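Putative sugar binding protein (Geobacillus stearothermophilus, PDB 6GQ0) binds beta-D-galactose and probably serves as the sugar-recognising component of a transport system, as other bacterial solute-binding proteins do. Local coordinates at residues A[35-40]-A[63-68]; A[104-109]-A[123-128]; A[157-162]-A[191-196]; A[203-208]-A[229-234]; A[270-275]-A[293-298]. All coordinates share one frame; numbering follows the deposited sequence.

Contact 1. Residues A[35-40]-A[63-68]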
# COMPACT_ATOMS: atom_id res chain seq x y z
N LEU A 35 -15.27 -1.55 8.25
CA LEU A 35 -13.94 -1.44 7.66
C LEU A 35 -13.90 -2.37 6.45
O LEU A 35 -14.14 -3.57 6.58
CB LEU A 35 -12.85 -1.79 8.67
CG LEU A 35 -11.42 -1.34 8.32
CD1 LEU A 35 -10.53 -1.34 9.54
CD2 LEU A 35 -10.79 -2.20 7.25
N VAL A 36 -13.59 -1.81 5.28
CA VAL A 36 -13.58 -2.54 4.02
C VAL A 36 -12.12 -2.68 3.58
O VAL A 36 -11.51 -1.70 3.13
CB VAL A 36 -14.42 -1.84 2.95
CG1 VAL A 36 -14.40 -2.63 1.66
CG2 VAL A 36 -15.86 -1.68 3.43
N PRO A 37 -11.53 -3.86 3.70
CA PRO A 37 -10.17 -4.06 3.20
C PRO A 37 -10.17 -4.27 1.69
O PRO A 37 -11.18 -4.60 1.08
CB PRO A 37 -9.71 -5.33 3.93
CG PRO A 37 -10.97 -6.12 4.07
CD PRO A 37 -12.08 -5.10 4.29
N GLU A 38 -9.00 -4.03 1.10
CA GLU A 38 -8.86 -4.33 -0.32
C GLU A 38 -9.10 -5.80 -0.58
O GLU A 38 -9.67 -6.16 -1.61
CB GLU A 38 -7.47 -3.92 -0.82
CG GLU A 38 -7.32 -4.05 -2.33
CD GLU A 38 -6.13 -3.30 -2.88
OE1 GLU A 38 -5.25 -2.90 -2.08
OE2 GLU A 38 -6.07 -3.10 -4.12
N GLU A 39 -8.73 -6.66 0.37
CA GLU A 39 -8.76 -8.10 0.17
C GLU A 39 -8.85 -8.77 1.53
O GLU A 39 -8.03 -8.48 2.40
CB GLU A 39 -7.50 -8.56 -0.59
CG GLU A 39 -7.53 -9.97 -1.14
CD GLU A 39 -6.31 -10.28 -1.98
OE1 GLU A 39 -5.17 -10.26 -1.44
OE2 GLU A 39 -6.47 -10.53 -3.20
N LEU A 40 -9.85 -9.63 1.72
CA LEU A 40 -10.10 -10.20 3.04
C LEU A 40 -8.94 -11.05 3.50
O LEU A 40 -8.38 -10.84 4.59
CB LEU A 40 -11.36 -11.06 3.05
CG LEU A 40 -12.64 -10.37 3.48
CD1 LEU A 40 -12.54 -9.79 4.85
CD2 LEU A 40 -12.70 -9.29 2.55
N LEU A 63 -17.41 -3.51 15.30
CA LEU A 63 -16.65 -3.36 14.07
C LEU A 63 -16.97 -4.52 13.15
O LEU A 63 -16.75 -5.68 13.50
CB LEU A 63 -15.15 -3.31 14.33
CG LEU A 63 -14.37 -3.28 13.02
CD1 LEU A 63 -14.55 -1.92 12.32
CD2 LEU A 63 -12.92 -3.60 13.27
N GLU A 64 -17.49 -4.21 11.96
CA GLU A 64 -17.77 -5.21 10.96
C GLU A 64 -16.72 -5.12 9.86
O GLU A 64 -16.59 -4.08 9.20
CB GLU A 64 -19.18 -5.03 10.41
CG GLU A 64 -19.47 -5.79 9.16
CD GLU A 64 -20.84 -5.47 8.59
OE1 GLU A 64 -21.26 -6.16 7.64
OE2 GLU A 64 -21.50 -4.53 9.10
N TYR A 65 -15.96 -6.19 9.68
CA TYR A 65 -14.83 -6.22 8.76
C TYR A 65 -15.23 -7.06 7.55
O TYR A 65 -15.30 -8.28 7.64
CB TYR A 65 -13.60 -6.79 9.48
CG TYR A 65 -12.36 -6.98 8.64
CD1 TYR A 65 -11.49 -5.93 8.39
CD2 TYR A 65 -12.05 -8.23 8.13
CE1 TYR A 65 -10.34 -6.12 7.64
CE2 TYR A 65 -10.91 -8.43 7.39
CZ TYR A 65 -10.06 -7.38 7.14
OH TYR A 65 -8.93 -7.60 6.39
N ILE A 66 -15.53 -6.39 6.43
CA ILE A 66 -16.04 -7.06 5.23
C ILE A 66 -15.43 -6.41 3.99
O ILE A 66 -15.29 -5.19 3.91
CB ILE A 66 -17.59 -6.99 5.16
CG1 ILE A 66 -18.24 -7.65 6.38
CG2 ILE A 66 -18.10 -7.65 3.88
CD1 ILE A 66 -18.00 -9.15 6.50
N GLY A 67 -15.09 -7.23 2.99
CA GLY A 67 -14.67 -6.75 1.70
C GLY A 67 -14.56 -7.87 0.67
O GLY A 67 -15.07 -8.98 0.88
N PRO A 68 -13.88 -7.62 -0.44
CA PRO A 68 -13.70 -8.68 -1.44
C PRO A 68 -12.71 -9.74 -0.95
O PRO A 68 -11.63 -9.41 -0.46
CB PRO A 68 -13.16 -7.93 -2.67
CG PRO A 68 -13.48 -6.48 -2.40
CD PRO A 68 -13.41 -6.31 -0.92
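Leu35 and Tyr65 pair in a parallel beta ladder, where strand 32-36 runs beside the outermost strand 62-65. Leu35 uses both of its backbone groups. Its N donates to Glu64 O at 3.0 Å, and its O accepts from Ile66 N at 3.1 Å. Tyr65 thus sits between the two bonds. Past the strand ends the chains stay joined, because Leu40 N donates to Pro68 O at 2.8 Å. The CA of Glu39 also points a hydrogen at this oxygen. Tyr65 carries most of the side-chain contact. Its CG is anti to the backbone N (chi1 176°), which sends the ring along the loop that follows Leu35. Pro37 covers one face: its CD lies 4.2 Å from the ring centroid in a CH-pi contact, and its CG is 3.4 Å from Tyr65 CZ. Leu40 runs past the ring in the opposite direction, with CD1 near Tyr65 CE2. Leu35 CD2 reaches Tyr65 CD1 at 4.0 Å. Gly67 faces Pro37 O, where a CB would clash. Trp45 of helix 43-59 packs on both Pro37 and Tyr65, and Glu39 OE1 hydrogen-bonds to Asn42 ND2. Glu38, Asn42 and Trp45 all bind galactose. The contact closes the beta-alpha-beta unit of strand 32-36, helix 43-59 and strand 62-65, with the sugar site at the carboxyl ends of the strands, as in periplasmic binding proteins.

Contact 2. Residues A[104-109]-A[123-128]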
# COMPACT_ATOMS: atom_id res chain seq x y z
N VAL A 104 -17.86 7.52 -4.65
CA VAL A 104 -18.50 6.66 -3.66
C VAL A 104 -18.28 7.20 -2.25
O VAL A 104 -19.20 7.19 -1.42
CB VAL A 104 -18.03 5.21 -3.81
CG1 VAL A 104 -18.59 4.35 -2.69
CG2 VAL A 104 -18.48 4.68 -5.18
N ILE A 105 -17.08 7.71 -1.95
CA ILE A 105 -16.85 8.32 -0.65
C ILE A 105 -17.79 9.50 -0.45
O ILE A 105 -18.38 9.66 0.62
CB ILE A 105 -15.38 8.75 -0.48
CG1 ILE A 105 -14.50 7.52 -0.31
CG2 ILE A 105 -15.24 9.72 0.73
CD1 ILE A 105 -13.02 7.83 -0.33
N ASN A 106 -17.95 10.34 -1.48
CA ASN A 106 -18.79 11.52 -1.34
C ASN A 106 -20.27 11.15 -1.23
O ASN A 106 -21.01 11.85 -0.54
CB ASN A 106 -18.56 12.47 -2.51
CG ASN A 106 -17.19 13.09 -2.47
OD1 ASN A 106 -16.47 12.94 -1.49
ND2 ASN A 106 -16.83 13.82 -3.52
N GLU A 107 -20.66 10.08 -1.86
CA GLU A 107 -22.02 9.62 -1.83
C GLU A 107 -22.33 9.16 -0.43
O GLU A 107 -23.39 9.38 0.06
CB GLU A 107 -22.13 8.47 -2.80
CG GLU A 107 -23.49 8.17 -3.37
CD GLU A 107 -23.55 6.81 -4.06
OE1 GLU A 107 -22.63 6.45 -4.83
OE2 GLU A 107 -24.54 6.09 -3.82
N ILE A 108 -21.38 8.51 0.21
CA ILE A 108 -21.53 8.03 1.57
C ILE A 108 -21.59 9.21 2.51
O ILE A 108 -22.36 9.22 3.42
CB ILE A 108 -20.36 7.14 1.95
CG1 ILE A 108 -20.39 5.85 1.18
CG2 ILE A 108 -20.39 6.82 3.40
CD1 ILE A 108 -19.21 4.98 1.43
N THR A 109 -20.73 10.19 2.30
CA THR A 109 -20.72 11.41 3.10
C THR A 109 -22.02 12.19 2.94
O THR A 109 -22.45 12.86 3.88
CB THR A 109 -19.50 12.26 2.71
OG1 THR A 109 -18.31 11.48 2.87
CG2 THR A 109 -19.39 13.51 3.60
N PRO A 123 -7.49 12.56 -0.93
CA PRO A 123 -7.52 13.88 -0.28
C PRO A 123 -8.44 14.90 -0.94
O PRO A 123 -8.70 15.94 -0.34
CB PRO A 123 -6.06 14.34 -0.34
CG PRO A 123 -5.47 13.57 -1.49
CD PRO A 123 -6.17 12.25 -1.52
N THR A 124 -8.96 14.63 -2.13
CA THR A 124 -9.92 15.54 -2.75
C THR A 124 -11.36 15.15 -2.46
O THR A 124 -12.28 15.88 -2.86
CB THR A 124 -9.72 15.62 -4.27
OG1 THR A 124 -10.08 14.36 -4.87
CG2 THR A 124 -8.28 15.97 -4.61
N SER A 125 -11.59 14.02 -1.79
CA SER A 125 -12.94 13.63 -1.43
C SER A 125 -13.35 14.34 -0.14
O SER A 125 -12.59 15.12 0.45
CB SER A 125 -13.03 12.12 -1.27
OG SER A 125 -12.48 11.69 -0.04
N ARG A 126 -14.56 14.07 0.30
CA ARG A 126 -15.09 14.64 1.53
C ARG A 126 -14.86 13.73 2.73
O ARG A 126 -15.42 13.98 3.81
CB ARG A 126 -16.57 14.96 1.35
CG ARG A 126 -16.77 16.02 0.28
CD ARG A 126 -18.08 16.76 0.43
NE ARG A 126 -19.20 16.02 -0.13
CZ ARG A 126 -19.49 15.98 -1.43
NH1 ARG A 126 -18.74 16.64 -2.29
NH2 ARG A 126 -20.52 15.27 -1.86
N ARG A 127 -14.02 12.70 2.58
CA ARG A 127 -13.59 11.92 3.74
C ARG A 127 -13.08 12.86 4.83
O ARG A 127 -12.50 13.92 4.55
CB ARG A 127 -12.50 10.90 3.36
CG ARG A 127 -11.17 11.52 2.94
CD ARG A 127 -10.17 11.57 4.10
NE ARG A 127 -8.91 12.16 3.65
CZ ARG A 127 -8.63 13.45 3.62
NH1 ARG A 127 -9.51 14.35 4.09
NH2 ARG A 127 -7.45 13.85 3.18
N VAL A 128 -13.32 12.47 6.08
CA VAL A 128 -13.04 13.37 7.20
C VAL A 128 -11.57 13.33 7.57
O VAL A 128 -10.94 14.37 7.82
CB VAL A 128 -13.94 13.02 8.40
CG1 VAL A 128 -13.56 13.84 9.63
CG2 VAL A 128 -15.41 13.24 8.06
O HOH W 1 -14.81 15.72 -3.59
O HOH W 2 -16.72 11.73 5.14
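Arg126 N donates to Asn106 OD1 at 2.9 Å with an N-H...O angle of 157°, the one direct hydrogen bond between the helix and the loop. The same two residues also stack. The Arg126 chain bends at chi3 (-81°) and folds its guanidinium back over the Asn106 amide, the two planes 22° apart. Asn106 CB lies over one guanidinium face, 3.5 Å from Arg126 NH2. Replacing Asn106 by alanine would probably leave Arg126 N without its acceptor, and the guanidinium without the amide it stacks on. Beside this pair, Ile105 CG2 packs on Ser125 OG at 3.5 Å, and Thr109 CG2 touches Arg126 CB. One water joins Asn106 ND2 to Thr124 O, and another donates to both Thr109 OG1 and Arg126 O. Further out, Thr109 OG1 donates to Ile105 O at 2.9 Å, which fixes the hydroxyl for its water. Asp110 forms a salt bridge with Arg126 NH2, and Asp121 forms one with Arg127 NE. Ser125 OG hydrogen-bonds to Ala122 O and accepts from Arg127 N at 3.2 Å. This is an ST turn, which shapes the loop between strands 115-118 and 129-131 against the end of helix 98-109.

Contact 3. Residues A[157-162]-A[191-196]; sequences AIITGS and EESHIT
The backbone of Glu191 binds strand 185-192 to strand 154-160, closing a beta-alpha-beta unit with helix 166-179. Glu191 lies beside Ile159 and Glu192 beside Thr160, the strands parallel. Glu191 is the most covered residue. Its N donates to Ile158 O at 2.9 Å, and its O takes Thr160 N at 2.8 Å with a nearly straight N-H...O angle of 170°. Its CB meets Ile159 CD1 at 4.0 Å on the face that helix 197-210 covers. Its carboxylate turns away, bent at chi2 (-67°). Gly161 comes next. It lies past the strand end, where the two chains stay close, and its CA packs 3.7 Å from Ile195 CG2. A CB at Gly161 would collide with that methyl group. Gly161 O accepts a weak bond from His194 N. The Glu192 side chain is extended beyond CG and brings OE2 3.4 Å from Ser162 CA; OE2 also hydrogen-bonds to Leu163 N. Ser193 OG bonds to Asp224 at the start of helix 224-234, and Ile195 touches Glu38, a galactose-binding residue of the other lobe. Between the ladder and this loop, Ser193 N reaches Thr160 O at 2.7 Å, tilted 21° from the carbonyl plane.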
# COMPACT_ATOMS: atom_id res chain seq x y z
N ALA A 157 14.12 -0.54 -13.60
CA ALA A 157 12.76 -0.80 -14.04
C ALA A 157 11.83 -0.76 -12.84
O ALA A 157 12.17 -1.26 -11.76
CB ALA A 157 12.65 -2.15 -14.75
N ILE A 158 10.65 -0.17 -13.03
CA ILE A 158 9.66 -0.03 -11.97
C ILE A 158 8.49 -0.97 -12.27
O ILE A 158 7.92 -0.93 -13.36
CB ILE A 158 9.16 1.42 -11.85
CG1 ILE A 158 10.33 2.37 -11.58
CG2 ILE A 158 8.07 1.50 -10.76
CD1 ILE A 158 9.92 3.82 -11.30
N ILE A 159 8.12 -1.78 -11.29
CA ILE A 159 6.90 -2.57 -11.35
C ILE A 159 5.91 -1.94 -10.38
O ILE A 159 6.20 -1.79 -9.19
CB ILE A 159 7.13 -4.04 -11.00
CG1 ILE A 159 8.25 -4.64 -11.86
CG2 ILE A 159 5.83 -4.82 -11.15
CD1 ILE A 159 7.92 -4.64 -13.30
N THR A 160 4.73 -1.57 -10.88
CA THR A 160 3.72 -0.96 -10.03
C THR A 160 2.43 -1.76 -10.13
O THR A 160 2.16 -2.42 -11.14
CB THR A 160 3.49 0.52 -10.41
OG1 THR A 160 2.70 1.15 -9.38
CG2 THR A 160 2.80 0.65 -11.76
N GLY A 161 1.65 -1.74 -9.05
CA GLY A 161 0.40 -2.48 -9.03
C GLY A 161 -0.58 -1.99 -10.07
O GLY A 161 -1.24 -2.79 -10.75
N SER A 162 -0.69 -0.68 -10.24
CA SER A 162 -1.50 -0.13 -11.31
C SER A 162 -1.18 1.35 -11.47
O SER A 162 -0.59 1.98 -10.58
CB SER A 162 -3.00 -0.34 -11.06
OG SER A 162 -3.55 0.68 -10.24
N GLU A 191 6.06 -0.88 -15.57
CA GLU A 191 5.08 -1.88 -15.97
C GLU A 191 4.13 -2.16 -14.82
O GLU A 191 4.50 -2.07 -13.65
CB GLU A 191 5.76 -3.20 -16.39
CG GLU A 191 6.66 -3.11 -17.62
CD GLU A 191 5.90 -2.80 -18.90
OE1 GLU A 191 4.72 -3.22 -19.01
OE2 GLU A 191 6.48 -2.14 -19.79
N GLU A 192 2.91 -2.56 -15.17
CA GLU A 192 1.86 -2.84 -14.20
C GLU A 192 1.81 -4.32 -13.88
O GLU A 192 1.82 -5.16 -14.78
CB GLU A 192 0.49 -2.43 -14.74
CG GLU A 192 0.27 -0.97 -14.98
CD GLU A 192 -1.14 -0.71 -15.46
OE1 GLU A 192 -1.46 -1.07 -16.61
OE2 GLU A 192 -1.95 -0.19 -14.66
N SER A 193 1.70 -4.64 -12.60
CA SER A 193 1.53 -6.03 -12.19
C SER A 193 0.09 -6.40 -11.90
O SER A 193 -0.21 -7.59 -11.79
CB SER A 193 2.39 -6.32 -10.95
OG SER A 193 1.98 -5.53 -9.84
N HIS A 194 -0.80 -5.42 -11.74
CA HIS A 194 -2.17 -5.66 -11.29
C HIS A 194 -2.18 -6.46 -9.99
O HIS A 194 -3.02 -7.33 -9.77
CB HIS A 194 -2.98 -6.35 -12.38
CG HIS A 194 -3.11 -5.53 -13.63
ND1 HIS A 194 -2.49 -5.86 -14.81
CD2 HIS A 194 -3.76 -4.36 -13.85
CE1 HIS A 194 -2.77 -4.95 -15.72
NE2 HIS A 194 -3.54 -4.03 -15.17
N ILE A 195 -1.21 -6.14 -9.12
CA ILE A 195 -0.97 -6.71 -7.79
C ILE A 195 -1.10 -8.24 -7.73
O ILE A 195 -1.58 -8.79 -6.72
CB ILE A 195 -1.85 -6.03 -6.72
CG1 ILE A 195 -3.35 -6.29 -6.94
CG2 ILE A 195 -1.57 -4.55 -6.72
CD1 ILE A 195 -4.23 -5.59 -5.87
N THR A 196 -0.63 -8.94 -8.75
CA THR A 196 -0.46 -10.39 -8.67
C THR A 196 1.01 -10.74 -8.86
O THR A 196 1.71 -10.10 -9.65
CB THR A 196 -1.33 -11.13 -9.69
OG1 THR A 196 -0.73 -11.03 -10.99
CG2 THR A 196 -2.74 -10.55 -9.73

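Contact 4. Residues A[203-208]-A[229-234]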
# COMPACT_ATOMS: atom_id res chain seq x y z
N LYS A 203 6.02 -9.34 -16.28
CA LYS A 203 6.60 -8.06 -16.68
C LYS A 203 8.12 -8.06 -16.54
O LYS A 203 8.83 -7.47 -17.37
CB LYS A 203 5.97 -6.92 -15.85
CG LYS A 203 4.49 -6.74 -16.15
CD LYS A 203 4.27 -6.41 -17.62
CE LYS A 203 2.81 -6.58 -18.04
NZ LYS A 203 1.95 -5.47 -17.55
N ALA A 204 8.65 -8.71 -15.50
CA ALA A 204 10.10 -8.85 -15.39
C ALA A 204 10.69 -9.63 -16.57
O ALA A 204 11.79 -9.30 -17.04
CB ALA A 204 10.46 -9.53 -14.07
N TYR A 205 10.00 -10.67 -17.05
CA TYR A 205 10.50 -11.37 -18.24
C TYR A 205 10.55 -10.43 -19.43
O TYR A 205 11.55 -10.38 -20.15
CB TYR A 205 9.63 -12.60 -18.56
CG TYR A 205 10.04 -13.88 -17.83
CD1 TYR A 205 11.08 -14.69 -18.31
CD2 TYR A 205 9.37 -14.29 -16.67
CE1 TYR A 205 11.45 -15.86 -17.64
CE2 TYR A 205 9.74 -15.45 -16.00
CZ TYR A 205 10.78 -16.23 -16.48
OH TYR A 205 11.13 -17.38 -15.79
N THR A 206 9.49 -9.64 -19.62
CA THR A 206 9.41 -8.71 -20.74
C THR A 206 10.50 -7.65 -20.64
O THR A 206 11.18 -7.34 -21.63
CB THR A 206 8.03 -8.05 -20.76
OG1 THR A 206 7.02 -9.06 -20.85
CG2 THR A 206 7.90 -7.06 -21.91
N ILE A 207 10.68 -7.07 -19.45
CA ILE A 207 11.64 -5.99 -19.27
C ILE A 207 13.06 -6.48 -19.50
O ILE A 207 13.86 -5.82 -20.17
CB ILE A 207 11.48 -5.37 -17.87
CG1 ILE A 207 10.16 -4.61 -17.77
CG2 ILE A 207 12.68 -4.47 -17.53
CD1 ILE A 207 9.76 -4.22 -16.33
N LEU A 208 13.42 -7.61 -18.89
CA LEU A 208 14.79 -8.09 -18.99
C LEU A 208 15.15 -8.46 -20.42
O LEU A 208 16.30 -8.28 -20.83
CB LEU A 208 15.00 -9.29 -18.06
CG LEU A 208 15.01 -8.88 -16.58
CD1 LEU A 208 15.10 -10.08 -15.66
CD2 LEU A 208 16.16 -7.93 -16.33
N ALA A 229 11.89 -11.12 -8.08
CA ALA A 229 12.98 -11.91 -7.51
C ALA A 229 13.07 -13.29 -8.17
O ALA A 229 14.17 -13.76 -8.49
CB ALA A 229 12.81 -12.05 -6.01
N LYS A 230 11.92 -13.93 -8.39
CA LYS A 230 11.88 -15.24 -9.04
C LYS A 230 12.52 -15.21 -10.42
O LYS A 230 13.31 -16.09 -10.76
CB LYS A 230 10.43 -15.73 -9.13
CG LYS A 230 10.25 -17.16 -9.65
CD LYS A 230 8.89 -17.73 -9.21
CE LYS A 230 8.69 -19.19 -9.66
NZ LYS A 230 8.91 -19.38 -11.12
N VAL A 231 12.19 -14.20 -11.23
CA VAL A 231 12.71 -14.13 -12.59
C VAL A 231 14.19 -13.81 -12.60
O VAL A 231 14.97 -14.38 -13.38
CB VAL A 231 11.90 -13.10 -13.40
CG1 VAL A 231 12.38 -13.04 -14.85
CG2 VAL A 231 10.43 -13.44 -13.32
N VAL A 232 14.61 -12.91 -11.72
CA VAL A 232 16.02 -12.54 -11.59
C VAL A 232 16.86 -13.78 -11.25
O VAL A 232 17.90 -14.03 -11.88
CB VAL A 232 16.17 -11.43 -10.53
CG1 VAL A 232 17.59 -11.26 -10.05
CG2 VAL A 232 15.65 -10.11 -11.12
N GLU A 233 16.38 -14.59 -10.30
CA GLU A 233 17.08 -15.83 -9.97
C GLU A 233 17.07 -16.81 -11.13
O GLU A 233 18.05 -17.55 -11.33
CB GLU A 233 16.47 -16.45 -8.72
CG GLU A 233 16.92 -15.79 -7.42
CD GLU A 233 16.43 -16.52 -6.19
OE1 GLU A 233 16.71 -16.03 -5.07
OE2 GLU A 233 15.76 -17.57 -6.32
N GLN A 234 15.98 -16.85 -11.91
CA GLN A 234 15.91 -17.77 -13.04
C GLN A 234 17.00 -17.46 -14.06
O GLN A 234 17.59 -18.37 -14.66
CB GLN A 234 14.53 -17.71 -13.69
CG GLN A 234 14.31 -18.77 -14.79
CD GLN A 234 14.13 -20.18 -14.23
OE1 GLN A 234 13.14 -20.46 -13.55
NE2 GLN A 234 15.09 -21.07 -14.51
O HOH W 3 10.80 -17.34 -13.02
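Ala204 and Val231 mark the place where helices 203-208 and 229-234 come together. The segment axes approach to 9.3 Å and run the same general way, crossing at -47°. Ala204 CA and Val231 CA are 6.5 Å apart, and the small Ala204 side chain permits this closeness. Its CB meets Val231 CB at 3.9 Å. Val231 is the centre of the contact and touches three residues of the other helix. Its CG1 is anti to the backbone N (chi1 -178°), which places this methyl group over the middle of the Tyr205 ring. Val231 CG1 stands 3.6 Å from the Tyr205 ring centroid and 8° off the normal, a well-aligned CH-pi contact. The other methyl group, CG2, lies 3.4 Å from Tyr205 CE2. Val231 CG1 also touches Leu208 CD1 at 4.1 Å. The two side chains pass in opposite directions. The phenol reaches on to Gln234, whose CG is 3.6 Å from Tyr205 OH. A water hydrogen-bonds to Tyr205 OH at 2.8 Å and, weakly, to Lys230 NZ, so the polar end lies at the wet rim. Phe235 meets the Tyr205 ring with its plane steeply inclined. On the inner side Ile207 packs on strands 154-160 and 185-192. The contact is apolar packing between neighbouring helices on one face of a parallel sheet, as in the Rossmann-like lobes of periplasmic binding proteins.

Contact 5. Residues A[270-275]-A[293-298]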
# COMPACT_ATOMS: atom_id res chain seq x y z
N TYR A 270 -1.01 -2.86 11.33
CA TYR A 270 -1.68 -2.98 12.62
C TYR A 270 -2.02 -1.60 13.18
O TYR A 270 -3.15 -1.35 13.62
CB TYR A 270 -0.81 -3.76 13.61
CG TYR A 270 -1.51 -4.00 14.94
CD1 TYR A 270 -1.52 -3.02 15.94
CD2 TYR A 270 -2.19 -5.19 15.17
CE1 TYR A 270 -2.18 -3.24 17.15
CE2 TYR A 270 -2.84 -5.42 16.38
CZ TYR A 270 -2.84 -4.44 17.36
OH TYR A 270 -3.49 -4.67 18.54
N GLU A 271 -1.04 -0.69 13.17
CA GLU A 271 -1.24 0.64 13.74
C GLU A 271 -2.26 1.44 12.95
O GLU A 271 -3.05 2.20 13.53
CB GLU A 271 0.09 1.40 13.80
CG GLU A 271 1.01 0.94 14.91
CD GLU A 271 0.37 1.04 16.29
OE1 GLU A 271 -0.26 2.09 16.58
OE2 GLU A 271 0.49 0.08 17.07
N MET A 272 -2.28 1.31 11.62
CA MET A 272 -3.27 2.10 10.90
C MET A 272 -4.67 1.53 11.12
O MET A 272 -5.63 2.30 11.24
CB MET A 272 -2.92 2.27 9.41
CG MET A 272 -2.78 1.06 8.54
SD MET A 272 -2.30 1.54 6.83
CE MET A 272 -0.52 1.68 6.97
N GLY A 273 -4.80 0.21 11.28
CA GLY A 273 -6.08 -0.36 11.66
C GLY A 273 -6.55 0.15 13.01
O GLY A 273 -7.71 0.54 13.18
N TYR A 274 -5.64 0.16 13.99
CA TYR A 274 -5.97 0.62 15.33
C TYR A 274 -6.32 2.10 15.32
O TYR A 274 -7.37 2.51 15.84
CB TYR A 274 -4.77 0.36 16.25
CG TYR A 274 -5.01 0.64 17.72
CD1 TYR A 274 -5.51 -0.34 18.57
CD2 TYR A 274 -4.71 1.89 18.26
CE1 TYR A 274 -5.72 -0.08 19.91
CE2 TYR A 274 -4.92 2.16 19.61
CZ TYR A 274 -5.43 1.16 20.43
OH TYR A 274 -5.63 1.40 21.76
N LYS A 275 -5.45 2.93 14.74
CA LYS A 275 -5.68 4.36 14.72
C LYS A 275 -6.92 4.73 13.90
O LYS A 275 -7.64 5.65 14.28
CB LYS A 275 -4.44 5.07 14.19
CG LYS A 275 -3.25 4.97 15.14
CD LYS A 275 -2.06 5.77 14.61
CE LYS A 275 -0.87 5.70 15.56
NZ LYS A 275 -0.62 7.03 16.19
N THR A 293 -3.19 11.70 9.35
CA THR A 293 -2.30 11.02 10.29
C THR A 293 -1.50 10.00 9.47
O THR A 293 -2.08 9.10 8.87
CB THR A 293 -3.10 10.32 11.39
OG1 THR A 293 -3.85 11.30 12.14
CG2 THR A 293 -2.17 9.56 12.35
N ASN A 294 -0.18 10.15 9.46
CA ASN A 294 0.69 9.22 8.72
C ASN A 294 1.37 8.27 9.69
O ASN A 294 2.14 8.70 10.56
CB ASN A 294 1.73 9.98 7.90
CG ASN A 294 1.12 10.71 6.71
OD1 ASN A 294 0.18 10.22 6.07
ND2 ASN A 294 1.65 11.88 6.41
N THR A 295 1.09 6.97 9.55
CA THR A 295 1.86 5.95 10.23
C THR A 295 3.25 5.85 9.61
O THR A 295 3.50 6.31 8.49
CB THR A 295 1.13 4.61 10.18
OG1 THR A 295 0.67 4.37 8.84
CG2 THR A 295 -0.08 4.65 11.09
N GLU A 296 4.18 5.26 10.37
CA GLU A 296 5.56 5.39 9.95
C GLU A 296 5.86 4.44 8.80
O GLU A 296 5.14 3.48 8.51
CB GLU A 296 6.53 5.11 11.09
CG GLU A 296 6.16 5.76 12.41
CD GLU A 296 5.55 4.76 13.37
OE1 GLU A 296 4.33 4.50 13.28
OE2 GLU A 296 6.31 4.23 14.21
N THR A 297 6.95 4.76 8.12
CA THR A 297 7.46 3.95 7.04
C THR A 297 8.97 3.86 7.21
O THR A 297 9.61 4.81 7.67
CB THR A 297 7.03 4.54 5.69
OG1 THR A 297 7.06 3.52 4.70
CG2 THR A 297 7.93 5.68 5.27
N LYS A 298 9.52 2.68 6.89
CA LYS A 298 10.92 2.34 7.14
C LYS A 298 11.42 1.49 5.98
O LYS A 298 10.74 0.54 5.59
CB LYS A 298 11.09 1.52 8.43
CG LYS A 298 11.11 2.30 9.72
CD LYS A 298 12.47 2.94 9.97
CE LYS A 298 12.46 3.75 11.26
NZ LYS A 298 11.15 4.46 11.41
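Thr295 packs into the side of helix 269-284, where it meets Glu271, Met272 and Lys275. The segment axes of helix 270-275 and strand 293-295 are 9.0 Å apart and nearly antiparallel, at 152°. The tight part lies at Met272. Its CG sits between the backbone N and the carbonyl carbon (chi1 59°), and the chain bends at chi3, so that CE swings back to 3.5 Å from Thr295 OG1. Thr295 CG2 touches Met272 CB at 4.1 Å, and the two side chains cross at about a right angle. Met272 also rests on Tyr44, Val131 and Asp119, the last a galactose-binding residue. An alanine in place of Thr295 would remove both groups that meet Met272 and is likely to open a gap beside its CE. The other side is looser. Glu271 CB reaches Thr295 CG2 at 4.2 Å, and Lys275 CD does the same from the next turn. Lys275 CD is 4.4 Å from Thr293 CG2. The charged ends do not meet: Lys275 NZ stays 6.3 Å from Glu296 OE1. The like-charged Glu271 OE1 is about as near, so net attraction is unlikely. Along strand 292-301, Thr293 makes backbone hydrogen bonds with Tyr130 and Gly132, and Thr295 with Gly132, whereas Lys298 makes one with Val266. The strand passes from one set of strands to the other, as expected of an interlobe crossover in a periplasmic binding protein.

How the contacts relate
Contacts 1 and 3 belong to different lobes and meet at the galactose-binding Glu38. Their centres are about 23 Å apart, yet Glu38 OE2 of contact 1 touches Ile195 CD1 of contact 3 at 3.6 Å. Each closes a beta-alpha-beta unit, one in each lobe. Contact 5 lies by the crossing strand, its centre about 17 Å from that of contact 1. Its Met272 side chain is about 4 Å from that of the galactose-binding Asp119. Contact 4 is a second layer behind contact 3, joined where Lys203 NZ probably hydrogen-bonds to Glu192 O at 2.8 Å. Contact 2 is peripheral. Its centre is about 39 Å from that of contact 4, at the far end of the molecule.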